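Local coordinates for protein multisubunit Na+/H+ antiporter, F subunit (Anoxybacillus flavithermus, PDB 6Z16) that forms the small membrane-embedded F subunit of a multisubunit antiporter complex that exchanges sodium ions for protons across the cell membrane, at residues 3-7 and 47-51; 41-46 and 60-64. All blocks are in the same frame, centred on the assembly; numbering follows the deposited sequence.

Interaction 1. Residues 3-7 and 47-51. With PTY (phosphatidylethanolamine), chain B.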
loop_
_atom_site.group_PDB
_atom_site.type_symbol
_atom_site.label_atom_id
_atom_site.label_comp_id
_atom_site.label_asym_id
_atom_site.label_seq_id
_atom_site.Cartn_x
_atom_site.Cartn_y
_atom_site.Cartn_z
ATOM N N LEU F 3 28.646 -25.046 18.032
ATOM C CA LEU F 3 27.279 -25.543 17.937
ATOM C C LEU F 3 27.106 -26.878 18.651
ATOM O O LEU F 3 26.024 -27.160 19.190
ATOM C CB LEU F 3 26.882 -25.679 16.463
ATOM C CG LEU F 3 26.599 -24.430 15.611
ATOM C CD1 LEU F 3 27.855 -23.718 15.111
ATOM C CD2 LEU F 3 25.725 -24.785 14.443
ATOM N N ASN F 4 28.162 -27.697 18.666
ATOM C CA ASN F 4 28.123 -28.987 19.345
ATOM C C ASN F 4 27.973 -28.816 20.850
ATOM O O ASN F 4 27.293 -29.613 21.506
ATOM C CB ASN F 4 29.393 -29.768 19.026
ATOM C CG ASN F 4 29.472 -30.183 17.577
ATOM O OD1 ASN F 4 28.496 -30.652 16.997
ATOM N ND2 ASN F 4 30.637 -30.006 16.978
ATOM N N ILE F 5 28.589 -27.768 21.400
ATOM C CA ILE F 5 28.465 -27.460 22.822
ATOM C C ILE F 5 27.024 -27.099 23.166
ATOM O O ILE F 5 26.474 -27.569 24.172
ATOM C CB ILE F 5 29.461 -26.346 23.207
ATOM C CG1 ILE F 5 30.891 -26.895 23.280
ATOM C CG2 ILE F 5 29.096 -25.682 24.520
ATOM C CD1 ILE F 5 31.706 -26.775 22.012
ATOM N N ALA F 6 26.370 -26.319 22.301
ATOM C CA ALA F 6 24.970 -25.971 22.515
ATOM C C ALA F 6 24.057 -27.183 22.384
ATOM O O ALA F 6 23.065 -27.286 23.114
ATOM C CB ALA F 6 24.550 -24.879 21.537
ATOM N N LEU F 7 24.387 -28.121 21.488
ATOM C CA LEU F 7 23.610 -29.359 21.407
ATOM C C LEU F 7 23.768 -30.222 22.648
ATOM O O LEU F 7 22.794 -30.832 23.101
ATOM C CB LEU F 7 23.992 -30.158 20.172
ATOM C CG LEU F 7 23.282 -29.652 18.934
ATOM C CD1 LEU F 7 23.825 -30.358 17.761
ATOM C CD2 LEU F 7 21.801 -29.933 19.068
ATOM N N ILE F 47 19.381 -25.747 15.760
ATOM C CA ILE F 47 20.839 -25.831 15.757
ATOM C C ILE F 47 21.330 -26.886 14.766
ATOM O O ILE F 47 22.345 -26.688 14.083
ATOM C CB ILE F 47 21.359 -26.060 17.186
ATOM C CG1 ILE F 47 21.060 -24.821 18.015
ATOM C CG2 ILE F 47 22.852 -26.295 17.218
ATOM C CD1 ILE F 47 21.407 -24.957 19.445
ATOM N N VAL F 48 20.594 -27.990 14.609
ATOM C CA VAL F 48 21.025 -28.978 13.625
ATOM C C VAL F 48 20.736 -28.493 12.205
ATOM O O VAL F 48 21.419 -28.905 11.261
ATOM C CB VAL F 48 20.393 -30.355 13.924
ATOM C CG1 VAL F 48 18.928 -30.400 13.560
ATOM C CG2 VAL F 48 21.168 -31.475 13.248
ATOM N N SER F 49 19.786 -27.568 12.033
ATOM C CA SER F 49 19.617 -26.936 10.733
ATOM C C SER F 49 20.749 -25.966 10.440
ATOM O O SER F 49 21.134 -25.805 9.278
ATOM C CB SER F 49 18.273 -26.221 10.668
ATOM O OG SER F 49 18.243 -25.130 11.563
ATOM N N MET F 50 21.286 -25.306 11.472
ATOM C CA MET F 50 22.506 -24.528 11.260
ATOM C C MET F 50 23.708 -25.415 10.956
ATOM O O MET F 50 24.604 -25.003 10.210
ATOM C CB MET F 50 22.812 -23.649 12.466
ATOM C CG MET F 50 21.956 -22.422 12.583
ATOM S SD MET F 50 22.524 -21.367 13.920
ATOM C CE MET F 50 21.863 -22.228 15.337
ATOM N N LEU F 51 23.758 -26.618 11.535
ATOM C CA LEU F 51 24.857 -27.542 11.250
ATOM C C LEU F 51 24.792 -28.071 9.825
ATOM O O LEU F 51 25.807 -28.116 9.124
ATOM C CB LEU F 51 24.850 -28.713 12.227
ATOM C CG LEU F 51 25.354 -28.527 13.646
ATOM C CD1 LEU F 51 25.110 -29.800 14.384
ATOM C CD2 LEU F 51 26.834 -28.242 13.605
HETATM C C1 PTY B . 32.075 -35.966 18.912
HETATM C C2 PTY B . 34.491 -29.378 22.671
HETATM C C3 PTY B . 34.962 -30.608 21.859
HETATM O O4 PTY B . 31.961 -37.138 19.751
HETATM C C5 PTY B . 32.795 -34.513 20.810
HETATM C C6 PTY B . 31.781 -34.733 19.723
HETATM O O7 PTY B . 30.476 -34.870 20.370
HETATM C C8 PTY B . 29.447 -34.212 19.819
HETATM O O10 PTY B . 29.511 -33.634 18.769
HETATM C C11 PTY B . 28.227 -34.277 20.689
HETATM C C12 PTY B . 27.018 -34.849 19.966
HETATM C C13 PTY B . 25.705 -34.620 20.700
HETATM C C14 PTY B . 24.546 -35.348 20.047
HETATM C C15 PTY B . 23.172 -34.767 20.323
HETATM C C16 PTY B . 22.103 -35.305 19.383
HETATM C C17 PTY B . 20.690 -34.856 19.716
HETATM C C18 PTY B . 20.203 -35.323 21.075
HETATM C C19 PTY B . 18.813 -34.822 21.435
HETATM C C30 PTY B . 32.902 -38.078 19.621
HETATM C C31 PTY B . 32.568 -39.300 20.424
HETATM O O30 PTY B . 33.877 -37.956 18.933
HETATM C C32 PTY B . 32.423 -40.547 19.562
HETATM C C33 PTY B . 31.631 -41.650 20.248
HETATM C C34 PTY B . 30.186 -41.267 20.523
HETATM C C35 PTY B . 29.459 -42.204 21.471
HETATM C C36 PTY B . 28.130 -41.653 21.968
HETATM C C37 PTY B . 27.473 -42.504 23.041
HETATM P P1 PTY B . 32.646 -31.903 21.474
HETATM O O11 PTY B . 34.058 -31.694 22.182
HETATM O O12 PTY B . 31.620 -31.125 22.295
HETATM O O13 PTY B . 32.701 -31.543 20.042
HETATM O O14 PTY B . 32.315 -33.463 21.675
HETATM N N1 PTY B . 34.944 -29.500 24.060
#

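Interaction 2. Residues 41-46 and 60-64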
loop_
_atom_site.group_PDB
_atom_site.type_symbol
_atom_site.label_atom_id
_atom_site.label_comp_id
_atom_site.label_asym_id
_atom_site.label_seq_id
_atom_site.Cartn_x
_atom_site.Cartn_y
_atom_site.Cartn_z
ATOM N N LEU F 41 13.236 -29.395 21.959
ATOM C CA LEU F 41 13.342 -30.101 20.684
ATOM C C LEU F 41 13.343 -29.134 19.505
ATOM O O LEU F 41 14.078 -29.334 18.530
ATOM C CB LEU F 41 12.198 -31.107 20.552
ATOM C CG LEU F 41 12.097 -31.908 19.255
ATOM C CD1 LEU F 41 13.331 -32.757 19.054
ATOM C CD2 LEU F 41 10.849 -32.767 19.266
ATOM N N ALA F 42 12.532 -28.075 19.589
ATOM C CA ALA F 42 12.542 -27.037 18.555
ATOM C C ALA F 42 13.897 -26.339 18.476
ATOM O O ALA F 42 14.393 -26.035 17.380
ATOM C CB ALA F 42 11.435 -26.018 18.818
ATOM N N GLY F 43 14.521 -26.105 19.632
ATOM C CA GLY F 43 15.869 -25.546 19.631
ATOM C C GLY F 43 16.912 -26.468 19.025
ATOM O O GLY F 43 17.823 -26.014 18.319
ATOM N N ILE F 44 16.792 -27.770 19.299
ATOM C CA ILE F 44 17.697 -28.761 18.718
ATOM C C ILE F 44 17.551 -28.796 17.202
ATOM O O ILE F 44 18.547 -28.896 16.472
ATOM C CB ILE F 44 17.450 -30.141 19.358
ATOM C CG1 ILE F 44 17.849 -30.112 20.829
ATOM C CG2 ILE F 44 18.228 -31.240 18.662
ATOM C CD1 ILE F 44 17.429 -31.321 21.587
ATOM N N VAL F 45 16.316 -28.662 16.706
ATOM C CA VAL F 45 16.087 -28.639 15.261
ATOM C C VAL F 45 16.701 -27.390 14.633
ATOM O O VAL F 45 17.310 -27.461 13.558
ATOM C CB VAL F 45 14.581 -28.765 14.960
ATOM C CG1 VAL F 45 14.297 -28.574 13.483
ATOM C CG2 VAL F 45 14.093 -30.124 15.374
ATOM N N ALA F 46 16.606 -26.244 15.324
ATOM C CA ALA F 46 17.239 -25.016 14.832
ATOM C C ALA F 46 18.759 -25.145 14.747
ATOM O O ALA F 46 19.375 -24.742 13.747
ATOM C CB ALA F 46 16.861 -23.841 15.729
ATOM N N VAL F 60 9.371 -26.781 10.609
ATOM C CA VAL F 60 9.334 -27.745 11.702
ATOM C C VAL F 60 9.377 -27.026 13.046
ATOM O O VAL F 60 8.694 -27.421 13.992
ATOM C CB VAL F 60 10.490 -28.754 11.546
ATOM C CG1 VAL F 60 10.490 -29.781 12.653
ATOM C CG2 VAL F 60 10.439 -29.430 10.184
ATOM N N ILE F 61 10.124 -25.923 13.131
ATOM C CA ILE F 61 10.264 -25.192 14.391
ATOM C C ILE F 61 8.959 -24.504 14.765
ATOM O O ILE F 61 8.464 -24.634 15.898
ATOM C CB ILE F 61 11.415 -24.180 14.284
ATOM C CG1 ILE F 61 12.728 -24.915 14.058
ATOM C CG2 ILE F 61 11.472 -23.294 15.515
ATOM C CD1 ILE F 61 13.815 -24.025 13.613
ATOM N N LEU F 62 8.367 -23.776 13.811
ATOM C CA LEU F 62 7.083 -23.139 14.102
ATOM C C LEU F 62 5.969 -24.167 14.286
ATOM O O LEU F 62 5.039 -23.944 15.078
ATOM C CB LEU F 62 6.742 -22.129 13.007
ATOM C CG LEU F 62 5.462 -21.309 13.160
ATOM C CD1 LEU F 62 5.423 -20.627 14.504
ATOM C CD2 LEU F 62 5.397 -20.273 12.066
ATOM N N LEU F 63 6.102 -25.332 13.642
ATOM C CA LEU F 63 5.158 -26.422 13.841
ATOM C C LEU F 63 5.249 -26.993 15.250
ATOM O O LEU F 63 4.223 -27.279 15.871
ATOM C CB LEU F 63 5.416 -27.516 12.814
ATOM C CG LEU F 63 4.344 -28.595 12.778
ATOM C CD1 LEU F 63 3.076 -28.008 12.220
ATOM C CD2 LEU F 63 4.786 -29.771 11.969
ATOM N N ILE F 64 6.466 -27.180 15.761
ATOM C CA ILE F 64 6.648 -27.687 17.121
ATOM C C ILE F 64 6.086 -26.699 18.136
ATOM O O ILE F 64 5.440 -27.100 19.114
ATOM C CB ILE F 64 8.135 -28.007 17.373
ATOM C CG1 ILE F 64 8.551 -29.253 16.604
ATOM C CG2 ILE F 64 8.400 -28.249 18.822
ATOM C CD1 ILE F 64 10.030 -29.417 16.519
#

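Interaction 1. Residues 3-7 and 47-51
Leu3, Ile47 and Leu51 carry most of this contact between helix 3-22 and helix 27-52. Leu3 points toward the second helix and puts its CD2 methyl between two residues there. CD2 of Leu3 lies 3.7 Å from CB of Met50, and the two side chains cross obliquely. Leu3 and Leu51 run past each other in opposite directions, with CD2 of Leu3 3.7 Å from CD2 of Leu51. Ile47 spreads its two branches over Leu3, Ala6 and Leu7. Its CG2 methyl, anti to the backbone N, meets CG of Leu7 at 3.8 Å and also lies near the backbone O of Leu3. Its longer branch is extended (chi2 175°) and brings CD1 to 3.8 Å from CB of Ala6. Leu7 and Leu51 reach toward each other tip to tip, CD1 of Leu7 to CD1 of Leu51 at 3.7 Å. No hydrogen bond crosses between the segments. The side-chain packing is almost wholly apolar, and the axes of the two segments come within 10.3 Å.

Asn4 and Ile5 face a bound phosphatidylethanolamine. CD1 of Ile5 lies 3.9 Å from C2 of the lipid headgroup, and the Asn4 amide lies near O10, the carbonyl oxygen of an acyl ester. Tyr651 of another antiporter subunit packs on Leu7 and Leu51. Ile8 of a further subunit packs on Leu3. The arrangement is an antiparallel pairing of two transmembrane helices, the segments crossing at -156°, with a lipid site beside the start of the first helix.

Interaction 2. Residues 41-46 and 60-64
Ile61 and Ala42 have the nearest CA atoms of the two segments, 5.1 Å apart. The small Ala42 leaves room for branched side chains from the other helix. Its CB lies 3.8 Å from CG2 of Ile64. The CG1 branch of Ile64 stands beside its own backbone N (chi1 -72°) and carries CD1 over the backbone of Ala42, 4.0 Å from CA of that residue. Ile61 does not start out pointing at the other helix, but its end turns there. Its chain is extended at chi2 (166°), which takes CD1 to 3.7 Å from CB of Ala46. On the way, CG1 of Ile61 passes 4.0 Å from CG1 of Val45. These two side chains run past each other in opposite directions. Val45 and Val60 instead cross at about a right angle, CG1 to CG1 at 4.1 Å. Leu41 adds a looser contact, its CG lying 4.2 Å from CD1 of Ile64.

The segments run almost antiparallel, at 176°, their axes approaching to 9.1 Å. Helices 27-52 and 58-79 follow each other through a short connection and form an antiparallel helical hairpin. Helix 3-22 packs on another face of residues 41-46, where Ile44 meets Leu10 and Met14. Leu703 of another antiporter subunit lies on Val60 and Ile64. Leu56 of a further subunit packs on Ala46 and Ile61, so the hairpin has other subunits packed around it.

Overall arrangement
Both interactions use helix 27-52. Interaction 1 joins it to helix 3-22, and interaction 2 joins it to helix 58-79, so this middle helix links the three. Their centres are 12 Å apart, and they touch where CD2 of Leu7 meets CG2 of Ile44 at 3.8 Å. Both are mainly apolar and without hydrogen bonds between segments. They differ in place and side-chain size. Interaction 2 lies nearer the centre of the chain, and all its touching residues are buried. Its axes come closer, consistent with the small Ala42 and Ala46 at the interface. Interaction 1 is partly buried and has the larger separation of segment axes. It relies more on leucines and borders a lipid headgroup, where a polar asparagine appears.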